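Long-range contacts in chemotaxis protein CheX (Desulfovibrio desulfuricans subsp. desulfuricans str. G20, PDB 3HM4), which probably acts in bacterial chemotaxis as a phosphatase of the CheC-like clan, removing the phosphoryl group from the phosphorylated response regulator CheY: residues P34-N39 and P136-P141; V62-Q67 and G147-E152; N40-D45 and H127-V132; V46-G51 and P119-G124; K11-A16 and A105-M110. All coordinates share one frame; numbering follows the deposited sequence.

Interaction 1 (P34-N39 and P136-P141); sequences PYVKKN and PVIAIP
Tyr35 and Ala139 form an antiparallel hydrogen-bonded pair in which each backbone N-H finds the other residue's carbonyl: Tyr35 N to Ala139 O at 2.8 Å, and Ala139 N to Tyr35 O at 2.8 Å and almost straight (179°). Two residues on, Lys37 N gives to Val137 O (2.9 Å). Beyond that the two segments diverge, and a water bridges them, donating to Lys37 O and accepting from Val137 N. The Tyr35 ring, with CG held between the backbone N and the carbonyl carbon (chi1 64°), folds back over its own pair-mate: Ala139 CB lies over one ring face, toward the rim and 3.4 Å from CZ, as a CH-pi contact, while Pro141 CD meets the ring edge. On the face bearing Val36 and Ile138, Val36 CG2 touches Ile138 CD1 at 3.8 Å, and Pro34 CB packs against Ile140 CG1. The aliphatic part of Lys37 runs beside Val137. Direct pairing thus satisfies the N-H groups of Tyr35, Ala139 and Lys37 and the carbonyls of Ala139, Tyr35 and Val137; past it a water links the two backbones, while the Lys37 charge is met by Glu152 of the next strand.

Interaction 2 (V62-Q67 and G147-E152); sequences VTFTKQ and GEFTVE
Phe149 lies beside Phe64 in a non-hydrogen-bonded pair of the antiparallel strands 62-64 and 149-152, whose axes approach to 4.7 Å. Its side chain can be followed outward. CB touches Thr63 O and also lies 3.5 Å from Phe64 CD1. Because chi1 is 68°, with CG between the backbone N and the carbonyl carbon, the ring rises from the sheet with one edge leaning toward Val62 of the partner strand; Phe149 CG is 3.9 Å from Phe64 CE1, and Phe149 CD1 meets Val62 CG2 at 3.6 Å. CE1 is still near that methyl, and Val151 CG2 lies in plane at the ring edge. The rings of Phe64 and Phe149 are inclined to each other as an oblique pair.

In the next pair along the ladder, Thr63 and Thr150 exchange backbone hydrogen bonds, and on their face of the sheet a water bonded to Thr63 OG1 also makes a weak bond to Glu152 OE1; Thr63 OG1 is further bonded to Ser47. At the strand end, Glu148 O accepts twice from Thr65. The backbone N comes in tilted from the carbonyl plane, whereas Thr65 OG1, 2.9 Å from Glu148 O, lies in that plane on a lone pair. Thr65 is also the N-cap of helix 66-77, its OG1 reaching weakly to Cys68 N, so one hydroxyl joins the strand end to the helix start. On the aromatic face, Phe149 stacks on Phe142 and packs against Thr17 and Leu21 of helix 10-25. Strand 149-155 is flanked by 138-143 and strand 58-64 by 47-53, making this pair the middle of the sheet.

Interaction 3 (N40-D45 and H127-V132); sequences NVAKGD and HTISHV
Ala42 and Ile129 exchange two backbone hydrogen bonds (Ala42 N to Ile129 O and Ile129 N to Ala42 O, both 2.9 Å), setting the register of antiparallel strands 42-44 and 127-131, whose axes stand at 155°. Gly44 N to His127 O adds a third. At the far end the ladder is extended by a side chain: with OG beside its own backbone N (chi1 -60°), Ser130 donates to Asn40 O at 2.7 Å, in the carbonyl plane. That carbonyl also accepts from Lys89 of the second subunit. On the face carrying Thr128, Val41 CG1 packs against Thr128 CB (3.7 Å), and Lys43 runs past Thr128 CG2. The reverse face holds Ala42 CB against Ile129 CG2 at 3.8 Å and the His127 imidazole. Gly44 O lies 3.1 Å above the plane of that ring, over one face, and Asp45 O is in plane at its edge. Both ring nitrogens are fixed from outside, NE2 by Ser47 OG and ND1 by Gly124 O. The arrangement is a two-stranded antiparallel ribbon lying against the main sheet, and strand 127-131 also pairs antiparallel with the second subunit, making the ribbon part of a sheet continuous across the dimer.

Interaction 4 (V46-G51 and P119-G124); sequences VSAVVG and PSVIMG
Val46 CG1 meets Val121 CG1 at 4.1 Å across a diagonal of the ladder, the two valines lying on one face with Ala48 and Met123 (modelled as selenomethionine). Both CG1 methyls stand anti to their backbone N (chi1 176° and 175°) and also lie over the opposite strand: Val46 CG1 beside Ile122 O, Val121 CG1 3.6 Å from Ser47 O. The short Ala48 makes a dip between Val46 and Val50 on its own strand. Its CB rests on Ser120 O at 3.5 Å, with Val121 CG2 at its flank, and Val92 and Thr96 of helix 84-109 come down on it. Four backbone bonds, from Ser47 N to Ile122 O and back and from Val49 N to Ser120 O and back, join strands 47-53 and 115-123 at the border of the six-stranded antiparallel sheet. Beyond that border the sheet runs on, since residues 120-123 pair antiparallel with a strand of the second subunit. On the other face Ile122 is the prominent bump. Its CD1 leads away from Ser47 toward Val49, coming to 4.1 Å from Val49 CG1. Ile129 of the two-stranded ribbon packs on Ser47 and Val49 from that side. At the far end Val50 and Pro119 lie side by side, Val50 CG2 against the proline ring at 4.1 Å from Pro119 CG.

Interaction 5 (K11-A16 and A105-M110); sequences KPFVTA and AALSEM
Pro12 carries this contact, its ring directed at Ala106, Leu107 and Met110 (selenomethionine) of the segment that ends helix 84-109. The tightest approach is Pro12 CB to Ala106 CB at 3.6 Å; the small alanine lets the backbones draw together, with CA atoms 5.6 Å apart. Next to it Pro12 CG meets Leu107 CD2 at 3.8 Å, the side chains crossing at about a right angle. The other leucine methyl, CD1, takes the tip of Phe13, 3.8 Å from CZ. Leu107 thus splits its two branches between consecutive residues of helix 10-25, and chi1 of -60° sets Phe13 CG beside the backbone N and brings the ring end to Leu107. This inner side is buried: Phe13 stacks on Phe153 of the sheet, and Leu107 also packs on Met112 and Phe114. Toward solvent the fit is slacker. The exposed Met110, its chain bent at chi3, brings SE to 4.1 Å from Pro12 CG. No hydrogen bond crosses between the segments. The axes, 9.4 Å apart at closest and inclined at 145°, make a roughly antiparallel helix pair, the helices layered on one face of an antiparallel sheet, as in alpha+beta folds.

Interactions 1, 2 and 4 are alternate joints of one six-stranded antiparallel sheet: interaction 1 at the 30-36 border, interaction 2 in the middle, interaction 4 at the border that meets the second subunit. Interaction 4 is the most thoroughly buried of these, and its side chains are largely aliphatic, whereas interactions 1 and 2 are partly exposed and share the Lys37-Glu152 salt bridge. Interaction 3 builds the separate ribbon, tied to the sheet through His127-Ser47 and to the start of helix 66-77 through Asp45-Lys66, and, like interaction 4, contacting the second subunit. Interaction 5 alone joins helices; it is purely apolar and touches interaction 1 through Val14 and Ile140.

Interaction 1 (P34-N39 and P136-P141)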
# COMPACT_ATOMS: atom_id res chain seq x y z
N PRO A 34 -14.80 -13.26 9.75
CA PRO A 34 -13.82 -13.20 8.67
C PRO A 34 -14.29 -14.03 7.49
O PRO A 34 -15.02 -15.03 7.66
CB PRO A 34 -12.58 -13.86 9.27
CG PRO A 34 -12.71 -13.60 10.74
CD PRO A 34 -14.18 -13.78 10.99
N TYR A 35 -13.92 -13.61 6.29
CA TYR A 35 -14.24 -14.36 5.10
C TYR A 35 -13.08 -14.31 4.13
O TYR A 35 -12.27 -13.37 4.18
CB TYR A 35 -15.54 -13.87 4.44
CG TYR A 35 -15.53 -12.46 3.90
CD1 TYR A 35 -15.81 -11.38 4.72
CD2 TYR A 35 -15.20 -12.20 2.56
CE1 TYR A 35 -15.83 -10.07 4.19
CE2 TYR A 35 -15.20 -10.90 2.03
CZ TYR A 35 -15.49 -9.83 2.87
OH TYR A 35 -15.48 -8.57 2.33
N VAL A 36 -13.00 -15.30 3.26
CA VAL A 36 -12.03 -15.31 2.17
C VAL A 36 -12.60 -14.42 1.07
O VAL A 36 -13.71 -14.66 0.58
CB VAL A 36 -11.70 -16.72 1.67
CG1 VAL A 36 -10.81 -16.65 0.42
CG2 VAL A 36 -11.03 -17.58 2.79
N LYS A 37 -11.87 -13.37 0.68
CA LYS A 37 -12.31 -12.48 -0.36
C LYS A 37 -12.41 -13.24 -1.70
O LYS A 37 -11.49 -13.94 -2.06
CB LYS A 37 -11.30 -11.33 -0.45
CG LYS A 37 -11.78 -10.15 -1.15
CD LYS A 37 -10.71 -9.09 -1.16
CE LYS A 37 -11.21 -7.92 -1.87
NZ LYS A 37 -12.16 -7.11 -1.04
N LYS A 38 -13.52 -13.07 -2.40
CA LYS A 38 -13.68 -13.66 -3.71
C LYS A 38 -13.62 -12.62 -4.80
O LYS A 38 -13.51 -12.98 -5.96
CB LYS A 38 -14.97 -14.48 -3.78
CG LYS A 38 -15.02 -15.58 -2.70
CD LYS A 38 -13.82 -16.56 -2.74
CE LYS A 38 -13.90 -17.67 -1.72
NZ LYS A 38 -14.97 -18.65 -2.11
N ASN A 39 -13.84 -11.36 -4.48
CA ASN A 39 -13.63 -10.23 -5.39
C ASN A 39 -12.14 -9.84 -5.40
O ASN A 39 -11.40 -10.08 -4.42
CB ASN A 39 -14.50 -9.03 -4.94
CG ASN A 39 -15.99 -9.24 -5.21
OD1 ASN A 39 -16.44 -9.17 -6.38
ND2 ASN A 39 -16.78 -9.45 -4.17
N PRO A 136 -4.79 -16.63 -0.58
CA PRO A 136 -6.08 -15.98 -0.39
C PRO A 136 -5.91 -14.69 0.44
O PRO A 136 -4.91 -14.51 1.15
CB PRO A 136 -6.85 -16.98 0.46
CG PRO A 136 -6.21 -18.32 0.14
CD PRO A 136 -4.76 -17.96 0.06
N VAL A 137 -6.84 -13.78 0.27
CA VAL A 137 -6.91 -12.57 1.03
C VAL A 137 -8.08 -12.74 2.00
O VAL A 137 -9.17 -13.11 1.58
CB VAL A 137 -7.11 -11.36 0.12
CG1 VAL A 137 -7.34 -10.08 0.96
CG2 VAL A 137 -5.91 -11.18 -0.83
N ILE A 138 -7.83 -12.46 3.26
CA ILE A 138 -8.84 -12.61 4.33
C ILE A 138 -9.37 -11.20 4.62
O ILE A 138 -8.60 -10.26 4.82
CB ILE A 138 -8.22 -13.25 5.60
CG1 ILE A 138 -7.54 -14.58 5.29
CG2 ILE A 138 -9.28 -13.38 6.72
CD1 ILE A 138 -8.39 -15.57 4.57
N ALA A 139 -10.69 -11.07 4.66
CA ALA A 139 -11.36 -9.81 4.93
C ALA A 139 -12.22 -9.96 6.19
O ALA A 139 -12.86 -10.98 6.42
CB ALA A 139 -12.24 -9.38 3.73
N ILE A 140 -12.27 -8.90 7.00
CA ILE A 140 -13.11 -8.86 8.18
C ILE A 140 -13.91 -7.56 8.13
O ILE A 140 -13.32 -6.48 8.25
CB ILE A 140 -12.35 -8.97 9.49
CG1 ILE A 140 -11.34 -10.15 9.46
CG2 ILE A 140 -13.42 -9.15 10.64
CD1 ILE A 140 -9.95 -9.78 9.06
N PRO A 141 -15.24 -7.64 7.94
CA PRO A 141 -16.03 -6.42 7.88
C PRO A 141 -16.35 -5.94 9.30
O PRO A 141 -16.49 -6.77 10.21
CB PRO A 141 -17.29 -6.86 7.14
CG PRO A 141 -17.48 -8.30 7.64
CD PRO A 141 -16.07 -8.85 7.87
O HOH W 1 -8.87 -14.46 -1.79

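Interaction 2 (V62-Q67 and G147-E152)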
# COMPACT_ATOMS: atom_id res chain seq x y z
N VAL A 62 -6.78 -1.52 5.41
CA VAL A 62 -8.08 -1.13 5.93
C VAL A 62 -8.72 -0.20 4.90
O VAL A 62 -8.07 0.71 4.41
CB VAL A 62 -7.94 -0.52 7.34
CG1 VAL A 62 -7.05 0.73 7.33
CG2 VAL A 62 -9.31 -0.28 7.95
N THR A 63 -9.97 -0.48 4.53
CA THR A 63 -10.73 0.30 3.57
C THR A 63 -11.95 0.83 4.31
O THR A 63 -12.78 0.04 4.79
CB THR A 63 -11.06 -0.45 2.30
OG1 THR A 63 -9.86 -0.73 1.60
CG2 THR A 63 -12.00 0.34 1.39
N PHE A 64 -12.03 2.15 4.39
CA PHE A 64 -13.11 2.84 5.10
C PHE A 64 -14.13 3.42 4.12
O PHE A 64 -13.76 3.95 3.06
CB PHE A 64 -12.55 4.04 5.88
CG PHE A 64 -11.63 3.70 7.02
CD1 PHE A 64 -12.14 3.52 8.30
CD2 PHE A 64 -10.28 3.56 6.82
CE1 PHE A 64 -11.30 3.24 9.37
CE2 PHE A 64 -9.44 3.30 7.87
CZ PHE A 64 -9.94 3.12 9.14
N THR A 65 -15.39 3.37 4.53
CA THR A 65 -16.41 4.22 3.93
C THR A 65 -16.07 5.69 4.29
O THR A 65 -15.47 5.99 5.34
CB THR A 65 -17.82 3.86 4.42
OG1 THR A 65 -17.94 4.10 5.84
CG2 THR A 65 -18.22 2.41 4.07
N LYS A 66 -16.57 6.63 3.50
CA LYS A 66 -16.31 8.05 3.73
C LYS A 66 -16.77 8.47 5.12
O LYS A 66 -16.00 9.12 5.82
CB LYS A 66 -17.06 8.85 2.66
CG LYS A 66 -16.90 10.34 2.78
CD LYS A 66 -17.72 11.04 1.68
CE LYS A 66 -17.00 11.04 0.43
NZ LYS A 66 -15.76 11.92 0.45
N GLN A 67 -17.98 8.09 5.52
CA GLN A 67 -18.51 8.49 6.83
C GLN A 67 -17.59 8.02 7.97
O GLN A 67 -17.32 8.78 8.95
CB GLN A 67 -19.92 7.87 7.08
CG GLN A 67 -20.54 8.23 8.46
CD GLN A 67 -21.81 7.48 8.81
OE1 GLN A 67 -22.23 6.53 8.14
NE2 GLN A 67 -22.42 7.88 9.93
N GLY A 147 -20.65 4.23 10.48
CA GLY A 147 -20.37 3.59 9.19
C GLY A 147 -19.37 2.47 9.28
O GLY A 147 -18.77 2.21 10.33
N GLU A 148 -19.09 1.90 8.13
CA GLU A 148 -18.32 0.66 8.07
C GLU A 148 -16.91 0.81 7.55
O GLU A 148 -16.54 1.80 6.93
CB GLU A 148 -19.06 -0.34 7.18
CG GLU A 148 -20.43 -0.66 7.72
CD GLU A 148 -21.23 -1.58 6.85
OE1 GLU A 148 -20.74 -2.05 5.79
OE2 GLU A 148 -22.39 -1.88 7.24
N PHE A 149 -16.12 -0.22 7.85
CA PHE A 149 -14.80 -0.39 7.24
C PHE A 149 -14.54 -1.89 7.20
O PHE A 149 -15.20 -2.66 7.89
CB PHE A 149 -13.69 0.39 7.99
CG PHE A 149 -13.36 -0.11 9.38
CD1 PHE A 149 -12.40 -1.10 9.55
CD2 PHE A 149 -14.04 0.34 10.50
CE1 PHE A 149 -12.07 -1.56 10.81
CE2 PHE A 149 -13.74 -0.13 11.74
CZ PHE A 149 -12.75 -1.12 11.91
N THR A 150 -13.52 -2.26 6.45
CA THR A 150 -13.09 -3.65 6.36
C THR A 150 -11.58 -3.73 6.49
O THR A 150 -10.89 -2.93 5.87
CB THR A 150 -13.50 -4.28 5.00
OG1 THR A 150 -14.95 -4.34 4.91
CG2 THR A 150 -12.99 -5.70 4.80
N VAL A 151 -11.08 -4.68 7.27
CA VAL A 151 -9.65 -4.99 7.39
C VAL A 151 -9.38 -6.19 6.50
O VAL A 151 -10.18 -7.14 6.47
CB VAL A 151 -9.24 -5.39 8.82
CG1 VAL A 151 -7.82 -6.05 8.86
CG2 VAL A 151 -9.30 -4.18 9.71
N GLU A 152 -8.27 -6.16 5.76
CA GLU A 152 -7.86 -7.29 4.94
C GLU A 152 -6.42 -7.63 5.23
O GLU A 152 -5.62 -6.74 5.58
CB GLU A 152 -8.03 -6.98 3.45
CG GLU A 152 -9.46 -6.59 3.10
CD GLU A 152 -9.71 -6.27 1.67
OE1 GLU A 152 -8.76 -5.94 0.98
OE2 GLU A 152 -10.92 -6.25 1.28
O HOH W 2 -8.52 -3.05 2.17

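Interaction 3 (N40-D45 and H127-V132)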
# COMPACT_ATOMS: atom_id res chain seq x y z
N ASN A 40 -11.72 -9.23 -6.50
CA ASN A 40 -10.31 -8.83 -6.71
C ASN A 40 -9.98 -7.42 -6.20
O ASN A 40 -8.84 -6.98 -6.34
CB ASN A 40 -9.86 -9.00 -8.17
CG ASN A 40 -10.65 -8.18 -9.15
OD1 ASN A 40 -11.47 -7.32 -8.78
ND2 ASN A 40 -10.40 -8.43 -10.45
N VAL A 41 -10.97 -6.73 -5.63
CA VAL A 41 -10.80 -5.40 -5.10
C VAL A 41 -11.54 -5.19 -3.80
O VAL A 41 -12.51 -5.86 -3.48
CB VAL A 41 -11.37 -4.30 -6.09
CG1 VAL A 41 -10.57 -4.24 -7.40
CG2 VAL A 41 -12.88 -4.53 -6.37
N ALA A 42 -11.02 -4.27 -3.01
CA ALA A 42 -11.74 -3.57 -1.94
C ALA A 42 -12.03 -2.19 -2.50
O ALA A 42 -11.12 -1.56 -3.00
CB ALA A 42 -10.90 -3.47 -0.67
N LYS A 43 -13.28 -1.73 -2.43
CA LYS A 43 -13.70 -0.45 -2.96
C LYS A 43 -14.11 0.45 -1.81
O LYS A 43 -14.91 0.12 -0.98
CB LYS A 43 -14.86 -0.60 -3.93
CG LYS A 43 -15.22 0.70 -4.67
CD LYS A 43 -16.30 0.47 -5.62
CE LYS A 43 -16.70 1.75 -6.38
NZ LYS A 43 -15.74 2.21 -7.43
N GLY A 44 -13.55 1.64 -1.81
CA GLY A 44 -13.89 2.57 -0.77
C GLY A 44 -13.29 3.92 -0.94
O GLY A 44 -12.84 4.26 -2.01
N ASP A 45 -13.30 4.68 0.16
CA ASP A 45 -13.11 6.13 0.09
C ASP A 45 -11.82 6.63 0.72
O ASP A 45 -11.21 7.58 0.21
CB ASP A 45 -14.39 6.78 0.64
CG ASP A 45 -15.64 6.21 -0.02
OD1 ASP A 45 -15.58 5.96 -1.25
OD2 ASP A 45 -16.62 5.87 0.68
N HIS A 127 -12.15 4.55 -4.94
CA HIS A 127 -10.92 3.88 -5.37
C HIS A 127 -11.01 2.40 -5.02
O HIS A 127 -11.82 1.98 -4.21
CB HIS A 127 -9.66 4.53 -4.77
CG HIS A 127 -9.51 4.29 -3.30
ND1 HIS A 127 -9.85 5.21 -2.34
CD2 HIS A 127 -9.03 3.21 -2.63
CE1 HIS A 127 -9.60 4.69 -1.15
NE2 HIS A 127 -9.10 3.48 -1.29
N THR A 128 -10.12 1.63 -5.63
CA THR A 128 -9.96 0.26 -5.25
C THR A 128 -8.54 -0.04 -4.83
O THR A 128 -7.58 0.55 -5.33
CB THR A 128 -10.36 -0.72 -6.36
OG1 THR A 128 -9.57 -0.51 -7.53
CG2 THR A 128 -11.84 -0.53 -6.73
N ILE A 129 -8.39 -1.01 -3.94
CA ILE A 129 -7.11 -1.55 -3.52
C ILE A 129 -7.18 -3.06 -3.67
O ILE A 129 -8.17 -3.70 -3.27
CB ILE A 129 -6.71 -1.08 -2.11
CG1 ILE A 129 -5.34 -1.66 -1.70
CG2 ILE A 129 -7.73 -1.44 -1.08
CD1 ILE A 129 -4.62 -0.85 -0.56
N SER A 130 -6.12 -3.61 -4.24
CA SER A 130 -6.00 -5.03 -4.53
C SER A 130 -4.65 -5.55 -4.02
O SER A 130 -3.62 -5.03 -4.39
CB SER A 130 -6.04 -5.28 -6.04
OG SER A 130 -7.28 -4.82 -6.63
N HIS A 131 -4.67 -6.61 -3.25
CA HIS A 131 -3.48 -7.29 -2.76
C HIS A 131 -2.90 -8.19 -3.82
O HIS A 131 -3.63 -8.98 -4.44
CB HIS A 131 -3.77 -8.10 -1.48
CG HIS A 131 -4.04 -7.22 -0.31
ND1 HIS A 131 -3.03 -6.78 0.52
CD2 HIS A 131 -5.20 -6.72 0.20
CE1 HIS A 131 -3.55 -6.00 1.46
NE2 HIS A 131 -4.86 -5.94 1.27
N VAL A 132 -1.60 -8.11 -4.06
CA VAL A 132 -0.91 -8.88 -5.08
C VAL A 132 -0.24 -10.04 -4.38
O VAL A 132 0.83 -9.88 -3.75
CB VAL A 132 0.11 -8.02 -5.82
CG1 VAL A 132 0.92 -8.85 -6.83
CG2 VAL A 132 -0.56 -6.81 -6.49

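Interaction 4 (V46-G51 and P119-G124)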
# COMPACT_ATOMS: atom_id res chain seq x y z
N VAL A 46 -11.39 5.97 1.80
CA VAL A 46 -10.07 6.16 2.39
C VAL A 46 -9.57 4.76 2.70
O VAL A 46 -10.31 3.99 3.35
CB VAL A 46 -10.07 7.02 3.65
CG1 VAL A 46 -8.62 7.09 4.28
CG2 VAL A 46 -10.62 8.42 3.33
N SER A 47 -8.37 4.42 2.24
CA SER A 47 -7.76 3.16 2.61
C SER A 47 -6.37 3.43 3.16
O SER A 47 -5.77 4.48 2.92
CB SER A 47 -7.63 2.21 1.43
OG SER A 47 -8.89 1.85 0.88
N ALA A 48 -5.86 2.43 3.87
CA ALA A 48 -4.46 2.43 4.29
C ALA A 48 -3.94 1.03 4.14
O ALA A 48 -4.70 0.06 4.24
CB ALA A 48 -4.27 2.95 5.69
N VAL A 49 -2.64 0.91 3.93
CA VAL A 49 -2.02 -0.38 3.72
C VAL A 49 -0.62 -0.37 4.28
O VAL A 49 0.07 0.65 4.18
CB VAL A 49 -2.06 -0.80 2.22
CG1 VAL A 49 -1.32 0.18 1.32
CG2 VAL A 49 -1.56 -2.23 2.03
N VAL A 50 -0.20 -1.51 4.82
CA VAL A 50 1.12 -1.63 5.43
C VAL A 50 1.64 -3.04 5.25
O VAL A 50 0.97 -3.99 5.57
CB VAL A 50 1.14 -1.19 6.93
CG1 VAL A 50 0.21 -2.05 7.86
CG2 VAL A 50 2.58 -1.14 7.46
N GLY A 51 2.86 -3.13 4.72
CA GLY A 51 3.46 -4.44 4.49
C GLY A 51 4.08 -5.02 5.76
O GLY A 51 4.51 -4.29 6.66
N PRO A 119 3.33 2.64 6.64
CA PRO A 119 2.05 2.64 5.93
C PRO A 119 1.97 3.68 4.81
O PRO A 119 2.72 4.63 4.77
CB PRO A 119 1.02 3.00 7.03
CG PRO A 119 1.75 2.79 8.32
CD PRO A 119 3.18 3.10 8.04
N SER A 120 0.97 3.45 3.96
CA SER A 120 0.53 4.45 2.99
C SER A 120 -0.98 4.62 3.13
O SER A 120 -1.70 3.66 3.47
CB SER A 120 0.86 4.10 1.53
OG SER A 120 2.26 4.15 1.31
N VAL A 121 -1.45 5.84 2.89
CA VAL A 121 -2.85 6.21 2.96
C VAL A 121 -3.31 6.63 1.57
O VAL A 121 -2.65 7.43 0.89
CB VAL A 121 -3.13 7.32 4.01
CG1 VAL A 121 -4.61 7.72 3.92
CG2 VAL A 121 -2.75 6.87 5.39
N ILE A 122 -4.43 6.05 1.14
CA ILE A 122 -5.01 6.26 -0.16
C ILE A 122 -6.33 7.01 -0.01
O ILE A 122 -7.16 6.67 0.83
CB ILE A 122 -5.25 4.92 -0.89
CG1 ILE A 122 -3.90 4.20 -1.14
CG2 ILE A 122 -5.97 5.12 -2.24
CD1 ILE A 122 -3.49 3.31 -0.12
N MSE A 123 -6.53 8.05 -0.83
CA MSE A 123 -7.79 8.76 -0.82
C MSE A 123 -8.37 8.93 -2.21
O MSE A 123 -7.65 9.02 -3.19
CB MSE A 123 -7.60 10.13 -0.18
CG MSE A 123 -7.01 10.11 1.23
SE MSE A 123 -6.73 11.83 1.99
CE MSE A 123 -5.04 11.54 2.81
N GLY A 124 -9.68 9.00 -2.25
CA GLY A 124 -10.45 9.26 -3.49
C GLY A 124 -11.68 8.39 -3.45
O GLY A 124 -11.60 7.21 -3.19

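Interaction 5 (K11-A16 and A105-M110)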
# COMPACT_ATOMS: atom_id res chain seq x y z
N LYS A 11 -7.61 -13.73 14.22
CA LYS A 11 -7.81 -13.10 15.54
C LYS A 11 -6.83 -11.97 15.92
O LYS A 11 -7.27 -10.91 16.32
CB LYS A 11 -7.87 -14.15 16.68
CG LYS A 11 -8.23 -13.56 18.06
N PRO A 12 -5.50 -12.18 15.76
CA PRO A 12 -4.61 -11.09 16.14
C PRO A 12 -4.83 -9.79 15.35
O PRO A 12 -4.69 -8.69 15.90
CB PRO A 12 -3.20 -11.68 15.92
CG PRO A 12 -3.40 -12.87 15.13
CD PRO A 12 -4.74 -13.41 15.49
N PHE A 13 -5.22 -9.93 14.07
CA PHE A 13 -5.50 -8.76 13.24
C PHE A 13 -6.82 -8.10 13.66
O PHE A 13 -6.89 -6.87 13.76
CB PHE A 13 -5.59 -9.16 11.76
CG PHE A 13 -4.32 -9.76 11.22
CD1 PHE A 13 -3.29 -8.96 10.77
CD2 PHE A 13 -4.14 -11.14 11.20
CE1 PHE A 13 -2.13 -9.51 10.28
CE2 PHE A 13 -2.99 -11.69 10.71
CZ PHE A 13 -1.97 -10.88 10.26
N VAL A 14 -7.82 -8.92 13.94
CA VAL A 14 -9.15 -8.43 14.34
C VAL A 14 -9.07 -7.74 15.72
O VAL A 14 -9.56 -6.61 15.88
CB VAL A 14 -10.21 -9.56 14.35
CG1 VAL A 14 -11.57 -9.05 14.87
CG2 VAL A 14 -10.37 -10.15 12.94
N THR A 15 -8.45 -8.39 16.69
CA THR A 15 -8.31 -7.80 18.03
C THR A 15 -7.53 -6.49 17.99
O THR A 15 -7.93 -5.52 18.62
CB THR A 15 -7.65 -8.79 19.00
OG1 THR A 15 -8.50 -9.93 19.14
CG2 THR A 15 -7.39 -8.17 20.37
N ALA A 16 -6.43 -6.46 17.24
CA ALA A 16 -5.66 -5.23 17.13
C ALA A 16 -6.51 -4.08 16.55
O ALA A 16 -6.47 -2.95 17.00
CB ALA A 16 -4.39 -5.44 16.29
N ALA A 105 2.71 -7.71 17.54
CA ALA A 105 3.01 -8.09 18.93
C ALA A 105 2.24 -9.37 19.28
O ALA A 105 2.80 -10.30 19.87
CB ALA A 105 2.69 -6.97 19.91
N ALA A 106 0.96 -9.44 18.90
CA ALA A 106 0.12 -10.66 19.13
C ALA A 106 0.66 -11.90 18.41
O ALA A 106 0.70 -12.99 18.95
CB ALA A 106 -1.34 -10.41 18.78
N LEU A 107 1.06 -11.70 17.16
CA LEU A 107 1.66 -12.77 16.39
C LEU A 107 2.98 -13.24 17.03
O LEU A 107 3.24 -14.46 17.06
CB LEU A 107 1.84 -12.34 14.92
CG LEU A 107 0.55 -12.26 14.11
CD1 LEU A 107 0.78 -11.36 12.88
CD2 LEU A 107 0.02 -13.64 13.72
N SER A 108 3.79 -12.33 17.56
CA SER A 108 5.05 -12.69 18.23
C SER A 108 4.77 -13.56 19.44
O SER A 108 5.51 -14.49 19.73
CB SER A 108 5.82 -11.44 18.64
OG SER A 108 7.07 -11.73 19.26
N GLU A 109 3.67 -13.29 20.14
CA GLU A 109 3.29 -14.14 21.30
C GLU A 109 2.83 -15.55 20.90
O GLU A 109 2.85 -16.46 21.74
CB GLU A 109 2.25 -13.43 22.16
CG GLU A 109 2.85 -12.22 22.83
CD GLU A 109 1.90 -11.48 23.75
OE1 GLU A 109 0.74 -11.90 23.93
OE2 GLU A 109 2.35 -10.45 24.30
N MSE A 110 2.49 -15.75 19.62
CA MSE A 110 2.14 -17.03 19.03
C MSE A 110 3.39 -17.65 18.31
O MSE A 110 3.25 -18.62 17.56
CB MSE A 110 0.97 -16.86 18.05
CG MSE A 110 -0.31 -16.28 18.69
SE MSE A 110 -1.61 -15.83 17.34
CE MSE A 110 -1.90 -17.64 16.72